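Inositol monophosphatase family protein (PDB 5I3S) probably hydrolyses the phosphate ester of inositol monophosphate or a related small sugar phosphate, as a sugar-phosphatase-fold member of the FIG superfamily. Local coordinates at residues 224-229 / 236-241; 208-213 / 231-236; 218-223 / 242-247; 150-155 / 196-201; 97-102 / 184-189. All blocks are in the same frame, centred on the assembly; numbering follows the deposited sequence.

Interaction 1. Residues 224-229 / 236-241; sequences SNLLGE and PNSILV
N225 and S238 both hold the first atom beyond CB between backbone N and carbonyl carbon (chi1 76° and 74°), which folds the N225 amide into its own turn and raises S238 OG toward that loop. The loop combines an Asx turn with a type I beta turn from N225 to G228, directly after antiparallel strand pairing. That pairing is defined by S224 and L240, a hydrogen-bonded pair with L240 N to S224 O at 2.9 Å and S224 N to L240 O at 3.1 Å. Two backbone donors, L227 N and E229 N, reach N225 OD1 from opposite faces of its amide plane, E229 N at 2.8 Å, and fix its rotation. On the other branch, N225 ND2 donates to N237 OD1 at 3.1 Å; the acceptor lies in the N225 amide plane although the two amides stand 84° apart. N225 ND2 also donates to E229 OE2, and a water links that oxygen to N237 ND2. H266 of helix 259-270 touches both asparagines. L226 N donates to S238 OG at 2.8 Å, while the leucine branch lies against the serine methylene, L226 CD1 to S238 CB 3.6 Å.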
# COMPACT_ATOMS: atom_id res chain seq x y z
N SER A 224 -11.15 -14.72 11.65
CA SER A 224 -12.15 -15.63 11.25
C SER A 224 -12.22 -15.57 9.72
O SER A 224 -11.48 -14.83 9.10
CB SER A 224 -13.50 -15.21 11.82
OG SER A 224 -13.95 -14.01 11.21
N ASN A 225 -13.14 -16.35 9.15
CA ASN A 225 -13.53 -16.18 7.77
C ASN A 225 -14.70 -15.21 7.79
O ASN A 225 -15.02 -14.63 8.87
CB ASN A 225 -13.83 -17.52 7.11
CG ASN A 225 -15.15 -18.14 7.50
OD1 ASN A 225 -15.89 -17.66 8.34
ND2 ASN A 225 -15.44 -19.23 6.87
N LEU A 226 -15.30 -14.99 6.61
CA LEU A 226 -16.37 -14.00 6.49
C LEU A 226 -17.69 -14.41 7.15
O LEU A 226 -18.55 -13.55 7.36
CB LEU A 226 -16.61 -13.63 5.04
CG LEU A 226 -15.44 -12.89 4.33
CD1 LEU A 226 -15.74 -12.75 2.85
CD2 LEU A 226 -15.09 -11.53 4.93
N LEU A 227 -17.82 -15.71 7.47
CA LEU A 227 -18.98 -16.23 8.19
C LEU A 227 -18.70 -16.31 9.70
O LEU A 227 -19.50 -16.90 10.42
CB LEU A 227 -19.31 -17.62 7.69
CG LEU A 227 -19.50 -17.70 6.18
CD1 LEU A 227 -19.75 -19.13 5.70
CD2 LEU A 227 -20.63 -16.76 5.78
N GLY A 228 -17.56 -15.79 10.17
CA GLY A 228 -17.14 -15.90 11.56
C GLY A 228 -16.59 -17.25 12.01
O GLY A 228 -16.48 -17.50 13.20
N GLU A 229 -16.26 -18.14 11.07
CA GLU A 229 -15.78 -19.47 11.40
C GLU A 229 -14.27 -19.40 11.57
O GLU A 229 -13.60 -18.61 10.92
CB GLU A 229 -16.12 -20.48 10.29
CG GLU A 229 -17.58 -20.49 9.83
CD GLU A 229 -17.84 -21.27 8.53
OE1 GLU A 229 -19.01 -21.57 8.23
OE2 GLU A 229 -16.92 -21.62 7.79
N PRO A 236 -8.19 -23.66 1.97
CA PRO A 236 -8.34 -22.24 1.69
C PRO A 236 -9.61 -21.67 2.37
O PRO A 236 -10.51 -22.44 2.72
CB PRO A 236 -8.50 -22.19 0.16
CG PRO A 236 -9.04 -23.57 -0.21
CD PRO A 236 -8.34 -24.49 0.75
N ASN A 237 -9.66 -20.35 2.56
CA ASN A 237 -10.82 -19.70 3.15
C ASN A 237 -10.92 -18.21 2.81
O ASN A 237 -9.94 -17.59 2.37
CB ASN A 237 -10.77 -19.87 4.67
CG ASN A 237 -12.11 -20.23 5.27
OD1 ASN A 237 -13.19 -19.74 4.86
ND2 ASN A 237 -12.05 -21.10 6.28
N SER A 238 -12.09 -17.62 3.07
CA SER A 238 -12.19 -16.18 3.17
C SER A 238 -11.54 -15.76 4.49
O SER A 238 -11.15 -16.62 5.35
CB SER A 238 -13.64 -15.73 3.02
OG SER A 238 -14.42 -16.00 4.16
N ILE A 239 -11.39 -14.45 4.68
CA ILE A 239 -10.50 -13.91 5.73
C ILE A 239 -11.05 -12.56 6.18
O ILE A 239 -11.31 -11.69 5.36
CB ILE A 239 -9.07 -13.62 5.17
CG1 ILE A 239 -8.41 -14.87 4.64
CG2 ILE A 239 -8.15 -13.01 6.27
CD1 ILE A 239 -7.95 -15.86 5.70
N LEU A 240 -11.24 -12.43 7.49
CA LEU A 240 -11.43 -11.13 8.17
C LEU A 240 -10.55 -11.13 9.43
O LEU A 240 -10.66 -12.02 10.26
CB LEU A 240 -12.88 -10.94 8.55
CG LEU A 240 -13.22 -9.74 9.42
CD1 LEU A 240 -13.03 -8.50 8.57
CD2 LEU A 240 -14.62 -9.76 10.06
N VAL A 241 -9.65 -10.16 9.53
CA VAL A 241 -8.75 -10.01 10.67
C VAL A 241 -8.75 -8.57 11.11
O VAL A 241 -8.98 -7.63 10.31
CB VAL A 241 -7.31 -10.47 10.40
CG1 VAL A 241 -7.28 -11.93 9.98
CG2 VAL A 241 -6.61 -9.62 9.37
O HOH W 1 -14.40 -22.23 7.40

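Interaction 2. Residues 208-213 / 231-236; sequences DFAGGL and LTISGP
F209, L231 and L213 bury most of the surface where helix 206-218 meets the loop that leads into strand 237-242. F209 is directed toward that loop, and its first torsion (chi1 57°) brings the ring to the loop rim-first: F209 CZ comes within 3.4 Å of T232 O, which lies in the ring plane, and within 4.0 Å of G235 O, also at the edge. The aromatic C-H rim thus faces two backbone carbonyls, a weakly polar arrangement. L231 CB approaches the same ring obliquely, 4.3 Å from F209 CE1. Further along the helix, L213 and L231 cross at about a right angle, and L231 CD1 sits 3.9 Å from L213 CD1, with L213 CD2 just as near. On the other flank the methyl A210 CB meets I233 CG2 at 4.0 Å. The contact is thus mostly apolar, with carbonyl oxygens at the ring edge. The helix residues D208 to G212 fit a sequence signature of the inositol monophosphatase family, and D208 lies near D83 and D86, an acidic cluster consistent with the metal site of relatives. Around the contact, F209 and L231 both pack on I239 of strand 237-242, L213 and L231 both reach A223 of strand 222-224, and I233 touches T74 of a separate loop.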
# COMPACT_ATOMS: atom_id res chain seq x y z
N ASP A 208 -0.76 -18.47 2.72
CA ASP A 208 -0.77 -17.01 2.83
C ASP A 208 -1.16 -16.46 4.24
O ASP A 208 -0.77 -15.36 4.59
CB ASP A 208 -1.67 -16.41 1.77
CG ASP A 208 -1.22 -16.73 0.34
OD1 ASP A 208 -2.11 -17.13 -0.44
OD2 ASP A 208 -0.01 -16.66 0.01
N PHE A 209 -1.88 -17.23 5.04
CA PHE A 209 -2.22 -16.75 6.35
C PHE A 209 -1.58 -17.43 7.52
O PHE A 209 -1.58 -16.86 8.61
CB PHE A 209 -3.73 -16.68 6.56
CG PHE A 209 -4.44 -17.97 6.36
CD1 PHE A 209 -4.41 -18.95 7.33
CD2 PHE A 209 -5.18 -18.19 5.19
CE1 PHE A 209 -5.12 -20.12 7.17
CE2 PHE A 209 -5.87 -19.37 5.00
CZ PHE A 209 -5.85 -20.32 6.01
N ALA A 210 -1.02 -18.62 7.32
CA ALA A 210 -0.52 -19.41 8.45
C ALA A 210 0.49 -18.69 9.32
O ALA A 210 0.34 -18.64 10.52
CB ALA A 210 0.03 -20.73 7.98
N GLY A 211 1.54 -18.13 8.71
CA GLY A 211 2.57 -17.39 9.48
C GLY A 211 2.01 -16.16 10.10
O GLY A 211 2.14 -15.94 11.30
N GLY A 212 1.32 -15.34 9.28
CA GLY A 212 0.78 -14.10 9.78
C GLY A 212 -0.14 -14.25 10.99
O GLY A 212 -0.18 -13.37 11.88
N LEU A 213 -0.93 -15.33 10.97
CA LEU A 213 -1.95 -15.59 11.98
C LEU A 213 -1.37 -15.77 13.39
O LEU A 213 -1.96 -15.31 14.36
CB LEU A 213 -2.76 -16.82 11.61
CG LEU A 213 -4.24 -16.63 11.66
CD1 LEU A 213 -4.77 -15.46 10.81
CD2 LEU A 213 -4.84 -17.95 11.19
N LEU A 231 -10.21 -19.97 11.30
CA LEU A 231 -9.29 -20.34 10.23
C LEU A 231 -8.46 -21.50 10.65
O LEU A 231 -8.05 -21.59 11.78
CB LEU A 231 -8.33 -19.20 9.88
CG LEU A 231 -9.03 -17.95 9.42
CD1 LEU A 231 -8.03 -16.83 9.23
CD2 LEU A 231 -9.81 -18.22 8.15
N THR A 232 -8.21 -22.39 9.72
CA THR A 232 -7.40 -23.55 9.98
C THR A 232 -6.56 -23.73 8.74
O THR A 232 -6.86 -23.13 7.70
CB THR A 232 -8.24 -24.84 10.23
OG1 THR A 232 -9.01 -25.17 9.06
CG2 THR A 232 -9.20 -24.65 11.41
N ILE A 233 -5.53 -24.57 8.83
CA ILE A 233 -4.63 -24.83 7.71
C ILE A 233 -5.07 -26.01 6.85
O ILE A 233 -4.36 -26.40 5.93
CB ILE A 233 -3.15 -24.94 8.16
CG1 ILE A 233 -2.97 -26.04 9.22
CG2 ILE A 233 -2.71 -23.59 8.71
CD1 ILE A 233 -1.56 -26.58 9.22
N SER A 234 -6.27 -26.52 7.07
CA SER A 234 -6.76 -27.68 6.34
C SER A 234 -7.32 -27.28 4.98
O SER A 234 -7.48 -28.13 4.12
CB SER A 234 -7.84 -28.41 7.18
OG SER A 234 -8.92 -27.53 7.49
N GLY A 235 -7.70 -26.02 4.81
CA GLY A 235 -8.12 -25.55 3.51
C GLY A 235 -8.07 -24.04 3.24
O GLY A 235 -7.93 -23.23 4.15
N PRO A 236 -8.19 -23.66 1.97
CA PRO A 236 -8.34 -22.24 1.69
C PRO A 236 -9.61 -21.67 2.37
O PRO A 236 -10.51 -22.44 2.72
CB PRO A 236 -8.50 -22.19 0.16
CG PRO A 236 -9.04 -23.57 -0.21
CD PRO A 236 -8.34 -24.49 0.75

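Interaction 3. Residues 218-223 / 242-247; sequences EVNGQA and GNRGLH
H247 and Q222 stack where the first turn of helix 244-255 folds back over the edge strand of the sheet. The imidazole is directed there by its first torsion, which sets CG opposite the backbone N (chi1 -173°). Starting at the root, H247 CB touches Q222 CG at 3.7 Å. That same Q222 methylene then lies over the ring face, a CH-pi contact with Q222 CG 4.1 Å from the H247 centroid and 28° off the ring normal. At ND1 the ring meets the planar glutamine end, H247 ND1 to Q222 CD 3.8 Å, with amide and imidazole planes 25° apart. At the ring carbon away from ND1, H247 CD2 approaches Q222 O at 3.4 Å. The tip, H247 NE2, comes near the carbonyl carbon of A223 and is hydrogen-bonded to S224 OG, tying the ring to the strand.

Beneath the stack, Q222 and G242 form an antiparallel hydrogen-bonded pair, with Q222 N to G242 O at 2.9 Å. R244, extended from CG to NE, crosses N220 obliquely, and N220 O takes a weak bond from R244 NE at 3.0 Å. N220, with positive phi, is the C-prime residue of a Schellman motif that ends helix 206-218; N243 is the N-cap of the next helix, its OD1 accepting from L246 N at 3.1 Å. The contact sits where helix 206-218 runs into strand 222-224 and strand 237-242 into helix 244-255.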
# COMPACT_ATOMS: atom_id res chain seq x y z
N GLU A 218 -0.66 -13.37 18.91
CA GLU A 218 0.18 -12.87 20.01
C GLU A 218 -0.05 -11.42 20.41
O GLU A 218 0.12 -11.12 21.58
CB GLU A 218 1.65 -13.09 19.76
CG GLU A 218 1.99 -14.56 19.76
CD GLU A 218 1.69 -15.24 21.11
OE1 GLU A 218 2.22 -14.79 22.16
OE2 GLU A 218 0.95 -16.26 21.10
N VAL A 219 -0.53 -10.56 19.51
CA VAL A 219 -0.93 -9.20 19.94
C VAL A 219 -2.44 -9.06 20.23
O VAL A 219 -2.99 -7.93 20.21
CB VAL A 219 -0.46 -8.09 18.98
CG1 VAL A 219 1.06 -8.05 18.90
CG2 VAL A 219 -1.07 -8.24 17.59
N ASN A 220 -3.11 -10.19 20.46
CA ASN A 220 -4.55 -10.19 20.81
C ASN A 220 -5.49 -9.78 19.73
O ASN A 220 -6.61 -9.35 20.05
CB ASN A 220 -4.86 -9.33 22.07
CG ASN A 220 -4.99 -10.16 23.30
OD1 ASN A 220 -4.07 -10.22 24.12
ND2 ASN A 220 -6.13 -10.84 23.43
N GLY A 221 -5.10 -9.97 18.46
CA GLY A 221 -6.03 -9.71 17.36
C GLY A 221 -6.98 -10.88 17.18
O GLY A 221 -6.77 -11.92 17.83
N GLN A 222 -8.04 -10.73 16.36
CA GLN A 222 -8.81 -11.89 15.95
C GLN A 222 -9.00 -12.13 14.46
O GLN A 222 -9.00 -11.22 13.63
CB GLN A 222 -10.12 -12.02 16.66
CG GLN A 222 -10.90 -10.76 16.91
CD GLN A 222 -12.23 -11.06 17.60
OE1 GLN A 222 -12.98 -10.16 18.04
NE2 GLN A 222 -12.55 -12.35 17.68
N ALA A 223 -9.20 -13.41 14.17
CA ALA A 223 -9.27 -13.89 12.84
C ALA A 223 -10.41 -14.85 12.74
O ALA A 223 -10.59 -15.66 13.60
CB ALA A 223 -7.98 -14.57 12.45
N GLY A 242 -8.53 -8.39 12.40
CA GLY A 242 -8.62 -7.07 12.96
C GLY A 242 -8.35 -7.05 14.46
O GLY A 242 -8.18 -8.09 15.09
N ASN A 243 -8.37 -5.87 15.02
CA ASN A 243 -8.49 -5.73 16.47
C ASN A 243 -9.87 -6.26 16.88
O ASN A 243 -10.80 -6.28 16.08
CB ASN A 243 -8.19 -4.29 16.94
CG ASN A 243 -9.25 -3.24 16.57
OD1 ASN A 243 -10.39 -3.26 17.07
ND2 ASN A 243 -8.84 -2.25 15.81
N ARG A 244 -9.94 -6.80 18.08
CA ARG A 244 -11.15 -7.42 18.64
C ARG A 244 -12.37 -6.64 18.39
O ARG A 244 -13.31 -7.13 17.76
CB ARG A 244 -10.99 -7.67 20.13
CG ARG A 244 -10.22 -8.95 20.35
CD ARG A 244 -9.66 -9.19 21.74
NE ARG A 244 -8.90 -10.43 21.64
CZ ARG A 244 -9.41 -11.67 21.58
NH1 ARG A 244 -10.72 -11.88 21.71
NH2 ARG A 244 -8.60 -12.72 21.42
N GLY A 245 -12.32 -5.39 18.80
CA GLY A 245 -13.48 -4.53 18.74
C GLY A 245 -14.06 -4.42 17.34
O GLY A 245 -15.25 -4.54 17.09
N LEU A 246 -13.22 -4.17 16.37
CA LEU A 246 -13.86 -3.90 15.15
C LEU A 246 -13.99 -5.10 14.25
O LEU A 246 -14.76 -5.07 13.29
CB LEU A 246 -13.22 -2.75 14.51
CG LEU A 246 -12.60 -3.06 13.23
CD1 LEU A 246 -12.70 -1.74 12.51
CD2 LEU A 246 -11.23 -3.65 13.59
N HIS A 247 -13.24 -6.16 14.55
CA HIS A 247 -13.61 -7.45 14.05
C HIS A 247 -15.07 -7.77 14.41
O HIS A 247 -15.85 -8.11 13.52
CB HIS A 247 -12.70 -8.52 14.58
CG HIS A 247 -12.94 -9.86 13.96
ND1 HIS A 247 -14.01 -10.66 14.31
CD2 HIS A 247 -12.28 -10.52 13.00
CE1 HIS A 247 -13.98 -11.77 13.62
NE2 HIS A 247 -12.94 -11.72 12.81

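Interaction 4. Residues 150-155 / 196-201; sequences SIIGIN and LEAYMT. With PO4 (phosphate ion), chain E.
M200 and the isoleucines I152 and I154 form the apolar centre on one face of two parallel strands. M200 holds CG between its backbone N and carbonyl carbon (chi1 62°) and bends again further out, so that its methyl swings back to I152, M200 CE to I152 CD1 4.0 Å, while M200 CG faces I154 CD1 at the same distance. I171 and F168 of helix 164-174 cover this patch. On the reverse face L196 takes over: its CD1 lies 3.9 Å from G153 CA and its CD2 against I151 CG2, the two side chains crossing at about a right angle. G153, with no side chain, leaves room for L196 CD1 and for the Y199 ring, whose edge faces its CA.

Between these layers runs the parallel pairing. I151 O takes E197 N at 3.0 Å, A198 O takes G153 N at 2.6 Å, and G153 O takes M200 N.

Both ends of the strand pair are polar. At the start, E197 curls back to accept from I151 N, OE1 to N 2.9 Å, met from above the carboxylate plane; its OE2 bonds H93 of the second subunit. At the far end Y199 OH donates to O4 of a phosphate ion, probably from the crystallisation liquor, at 2.6 Å. A water bridges N155 N, M200 O and that same O4. Parallel neighbours in a mixed sheet covered by helices, with an anion beside their C-terminal ends, fit the smaller sheet of the layered alpha-beta-alpha-beta-alpha sandwich of the FIG sugar phosphatases.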
# COMPACT_ATOMS: atom_id res chain seq x y z
N SER A 150 -11.43 3.64 11.69
CA SER A 150 -10.44 2.63 11.29
C SER A 150 -10.12 2.77 9.80
O SER A 150 -10.97 3.21 9.02
CB SER A 150 -10.96 1.22 11.58
OG SER A 150 -11.38 1.12 12.92
N ILE A 151 -8.89 2.43 9.45
CA ILE A 151 -8.44 2.15 8.08
C ILE A 151 -8.38 0.66 7.90
O ILE A 151 -7.80 -0.03 8.74
CB ILE A 151 -6.98 2.60 7.87
CG1 ILE A 151 -6.79 4.07 8.26
CG2 ILE A 151 -6.58 2.42 6.40
CD1 ILE A 151 -5.35 4.53 8.03
N ILE A 152 -8.86 0.19 6.75
CA ILE A 152 -8.98 -1.20 6.43
C ILE A 152 -8.28 -1.54 5.16
O ILE A 152 -8.16 -0.71 4.27
CB ILE A 152 -10.45 -1.63 6.26
CG1 ILE A 152 -11.10 -1.02 5.02
CG2 ILE A 152 -11.25 -1.22 7.51
CD1 ILE A 152 -12.53 -1.45 4.83
N GLY A 153 -7.85 -2.79 5.08
CA GLY A 153 -7.22 -3.32 3.93
C GLY A 153 -8.23 -4.11 3.12
O GLY A 153 -8.85 -5.04 3.68
N ILE A 154 -8.37 -3.78 1.83
CA ILE A 154 -9.23 -4.52 0.94
C ILE A 154 -8.89 -4.18 -0.49
O ILE A 154 -8.81 -3.00 -0.84
CB ILE A 154 -10.73 -4.24 1.23
CG1 ILE A 154 -11.63 -5.10 0.35
CG2 ILE A 154 -11.10 -2.77 1.04
CD1 ILE A 154 -13.10 -4.96 0.73
N ASN A 155 -8.67 -5.18 -1.33
CA ASN A 155 -8.30 -4.89 -2.75
C ASN A 155 -9.51 -4.26 -3.45
O ASN A 155 -10.61 -4.76 -3.30
CB ASN A 155 -7.79 -6.12 -3.49
CG ASN A 155 -7.03 -5.79 -4.77
OD1 ASN A 155 -5.85 -6.14 -4.93
ND2 ASN A 155 -7.69 -5.25 -5.69
N LEU A 196 -2.92 -1.21 10.01
CA LEU A 196 -4.29 -1.31 9.56
C LEU A 196 -5.10 -1.88 10.74
O LEU A 196 -4.60 -2.74 11.46
CB LEU A 196 -4.41 -2.29 8.39
CG LEU A 196 -3.71 -2.04 7.05
CD1 LEU A 196 -3.95 -3.21 6.09
CD2 LEU A 196 -4.24 -0.74 6.46
N GLU A 197 -6.34 -1.44 10.89
CA GLU A 197 -7.20 -1.92 11.93
C GLU A 197 -7.89 -3.16 11.49
O GLU A 197 -8.21 -4.00 12.32
CB GLU A 197 -8.24 -0.88 12.40
CG GLU A 197 -7.71 0.20 13.34
CD GLU A 197 -6.99 1.36 12.68
OE1 GLU A 197 -6.95 1.50 11.44
OE2 GLU A 197 -6.48 2.21 13.43
N ALA A 198 -8.12 -3.32 10.19
CA ALA A 198 -8.56 -4.60 9.67
C ALA A 198 -8.18 -4.82 8.21
O ALA A 198 -7.88 -3.88 7.48
CB ALA A 198 -10.06 -4.72 9.82
N TYR A 199 -8.25 -6.09 7.81
CA TYR A 199 -7.96 -6.56 6.49
C TYR A 199 -8.97 -7.69 6.15
O TYR A 199 -9.34 -8.51 7.00
CB TYR A 199 -6.53 -7.11 6.44
CG TYR A 199 -6.22 -7.86 5.18
CD1 TYR A 199 -6.26 -7.20 3.94
CD2 TYR A 199 -5.89 -9.21 5.19
CE1 TYR A 199 -5.98 -7.87 2.75
CE2 TYR A 199 -5.62 -9.91 4.01
CZ TYR A 199 -5.64 -9.22 2.78
OH TYR A 199 -5.44 -9.89 1.58
N MET A 200 -9.37 -7.77 4.88
CA MET A 200 -10.29 -8.78 4.46
C MET A 200 -10.06 -9.13 2.98
O MET A 200 -9.55 -8.30 2.15
CB MET A 200 -11.75 -8.33 4.76
CG MET A 200 -12.16 -7.07 4.00
SD MET A 200 -13.33 -5.98 4.84
CE MET A 200 -12.27 -5.27 6.07
N THR A 201 -10.42 -10.37 2.66
CA THR A 201 -10.41 -10.86 1.29
C THR A 201 -11.32 -12.08 1.26
O THR A 201 -11.39 -12.80 2.26
CB THR A 201 -9.00 -11.26 0.77
OG1 THR A 201 -9.10 -11.94 -0.50
CG2 THR A 201 -8.24 -12.19 1.75
P PO4 E . -4.66 -7.91 -1.48
O1 PO4 E . -3.30 -8.37 -1.00
O2 PO4 E . -4.80 -8.15 -2.94
O3 PO4 E . -4.73 -6.42 -1.15
O4 PO4 E . -5.72 -8.63 -0.68
O HOH W 2 -8.45 -8.00 -0.42

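Interaction 5. Residues 97-102 / 184-189; sequences NFAISI and AALEIV
Helix-on-sheet packing joins helix 184-193 to strand 99-106 through L186, A185, A99 and S101. The centre is L186, whose CB is aimed at the strand and whose CG stands opposite its own carbonyl carbon (chi1 -71°). That torsion drives the isobutyl group end-on into the strand. L186 CG and CD1 both touch the methyl of A99, L186 CG to A99 CB being 3.9 Å, and CD1 continues over the backbone just before it, 3.9 Å from F98 C and 4.0 Å from N97 C. The branch therefore rests partly on peptide carbons. One residue back along the helix, A185 meets the next inward-facing strand position, A185 CB to S101 OG at 4.2 Å, a plain van der Waals approach.

Small side chains at A99, S101 and A185 accompany a close backbone spacing: the CA atoms of A99 and L186 are 6.9 Å apart, as are those of S101 and A185. This is the layered alpha-beta-alpha-beta-alpha sandwich of the sugar phosphatase fold, with helices on the two faces of the large mixed sheet. F98 and I100, directed away from helix 184-193, meet helix 2-24 on the other face; I100 touches I11, A14 and I18 there. L186 also reaches V115 and D117 of the adjoining strand 109-117. At the start of the helix, A185 N donates a hydrogen bond to D86 OD2, and D86 is backbone-bonded to A99.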
# COMPACT_ATOMS: atom_id res chain seq x y z
N ASN A 97 8.11 -5.44 -1.46
CA ASN A 97 6.78 -5.60 -0.89
C ASN A 97 6.20 -6.98 -1.05
O ASN A 97 5.00 -7.14 -1.29
CB ASN A 97 5.82 -4.50 -1.43
CG ASN A 97 6.38 -3.12 -1.15
OD1 ASN A 97 6.95 -2.88 -0.08
ND2 ASN A 97 6.26 -2.25 -2.10
N PHE A 98 7.08 -7.98 -0.86
CA PHE A 98 6.71 -9.38 -0.91
C PHE A 98 7.40 -10.09 0.23
O PHE A 98 8.48 -9.71 0.63
CB PHE A 98 7.14 -10.03 -2.22
CG PHE A 98 8.63 -9.96 -2.48
CD1 PHE A 98 9.51 -10.93 -1.97
CD2 PHE A 98 9.15 -8.94 -3.23
CE1 PHE A 98 10.87 -10.88 -2.21
CE2 PHE A 98 10.52 -8.88 -3.49
CZ PHE A 98 11.38 -9.84 -2.98
N ALA A 99 6.78 -11.15 0.72
CA ALA A 99 7.34 -11.85 1.89
C ALA A 99 7.50 -13.36 1.65
O ALA A 99 6.76 -13.92 0.88
CB ALA A 99 6.46 -11.61 3.11
N ILE A 100 8.46 -13.98 2.31
CA ILE A 100 8.37 -15.41 2.54
C ILE A 100 7.60 -15.57 3.86
O ILE A 100 7.80 -14.77 4.80
CB ILE A 100 9.74 -16.09 2.69
CG1 ILE A 100 10.72 -15.68 1.60
CG2 ILE A 100 9.56 -17.61 2.74
CD1 ILE A 100 12.18 -15.93 1.97
N SER A 101 6.69 -16.55 3.89
CA SER A 101 5.84 -16.84 5.03
C SER A 101 5.91 -18.31 5.44
O SER A 101 5.71 -19.18 4.62
CB SER A 101 4.37 -16.54 4.68
OG SER A 101 3.49 -16.70 5.80
N ILE A 102 6.10 -18.59 6.72
CA ILE A 102 6.26 -19.96 7.22
C ILE A 102 5.43 -20.04 8.46
O ILE A 102 5.63 -19.26 9.37
CB ILE A 102 7.73 -20.30 7.57
CG1 ILE A 102 8.52 -20.58 6.28
CG2 ILE A 102 7.84 -21.49 8.50
CD1 ILE A 102 10.01 -20.77 6.46
N ALA A 184 -0.84 -10.59 1.15
CA ALA A 184 -1.72 -10.99 2.22
C ALA A 184 -1.02 -11.19 3.55
O ALA A 184 -1.50 -10.71 4.58
CB ALA A 184 -2.52 -12.21 1.83
N ALA A 185 0.15 -11.84 3.52
CA ALA A 185 0.92 -12.08 4.74
C ALA A 185 1.39 -10.78 5.40
O ALA A 185 1.30 -10.63 6.65
CB ALA A 185 2.11 -12.97 4.43
N LEU A 186 1.86 -9.85 4.56
CA LEU A 186 2.22 -8.49 5.03
C LEU A 186 1.01 -7.65 5.45
O LEU A 186 1.10 -6.83 6.35
CB LEU A 186 3.11 -7.75 4.03
CG LEU A 186 4.52 -8.36 3.97
CD1 LEU A 186 5.27 -7.90 2.71
CD2 LEU A 186 5.30 -8.07 5.25
N GLU A 187 -0.14 -7.86 4.83
CA GLU A 187 -1.38 -7.16 5.28
C GLU A 187 -1.87 -7.64 6.66
O GLU A 187 -2.35 -6.86 7.47
CB GLU A 187 -2.48 -7.22 4.21
CG GLU A 187 -2.20 -6.23 3.08
CD GLU A 187 -2.73 -6.66 1.73
OE1 GLU A 187 -2.62 -7.86 1.34
OE2 GLU A 187 -3.26 -5.79 1.05
N ILE A 188 -1.75 -8.93 6.92
CA ILE A 188 -2.12 -9.52 8.20
C ILE A 188 -1.11 -9.02 9.26
O ILE A 188 -1.49 -8.64 10.33
CB ILE A 188 -2.13 -11.07 8.08
CG1 ILE A 188 -3.27 -11.54 7.18
CG2 ILE A 188 -2.19 -11.78 9.44
CD1 ILE A 188 -3.15 -13.03 6.82
N VAL A 189 0.17 -9.01 8.94
CA VAL A 189 1.14 -8.32 9.82
C VAL A 189 0.85 -6.82 10.03
O VAL A 189 1.04 -6.33 11.14
CB VAL A 189 2.58 -8.52 9.32
CG1 VAL A 189 3.55 -7.55 9.97
CG2 VAL A 189 2.99 -9.95 9.55

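From the N terminus, interaction 5 opens first, on the large sheet at 97-102, and closes at helix 184-193. Before it closes, interaction 4 opens at 150-155 and ends at 196-201, so the two cross; Y199 packs on that helix, joining large and small sheets. The remaining three begin after both have closed. Interaction 2 starts on helix 206-218, interaction 3 at that helix's end, and interaction 1 just beyond. Interaction 2 closes at 231-236 and crosses both others, sharing P236 with interaction 1; interaction 1 then closes at 236-241, within the span of interaction 3, which ends at 242-247. Strand 237-242, next to 198-201, connects interactions 1, 3 and 4 in one sheet.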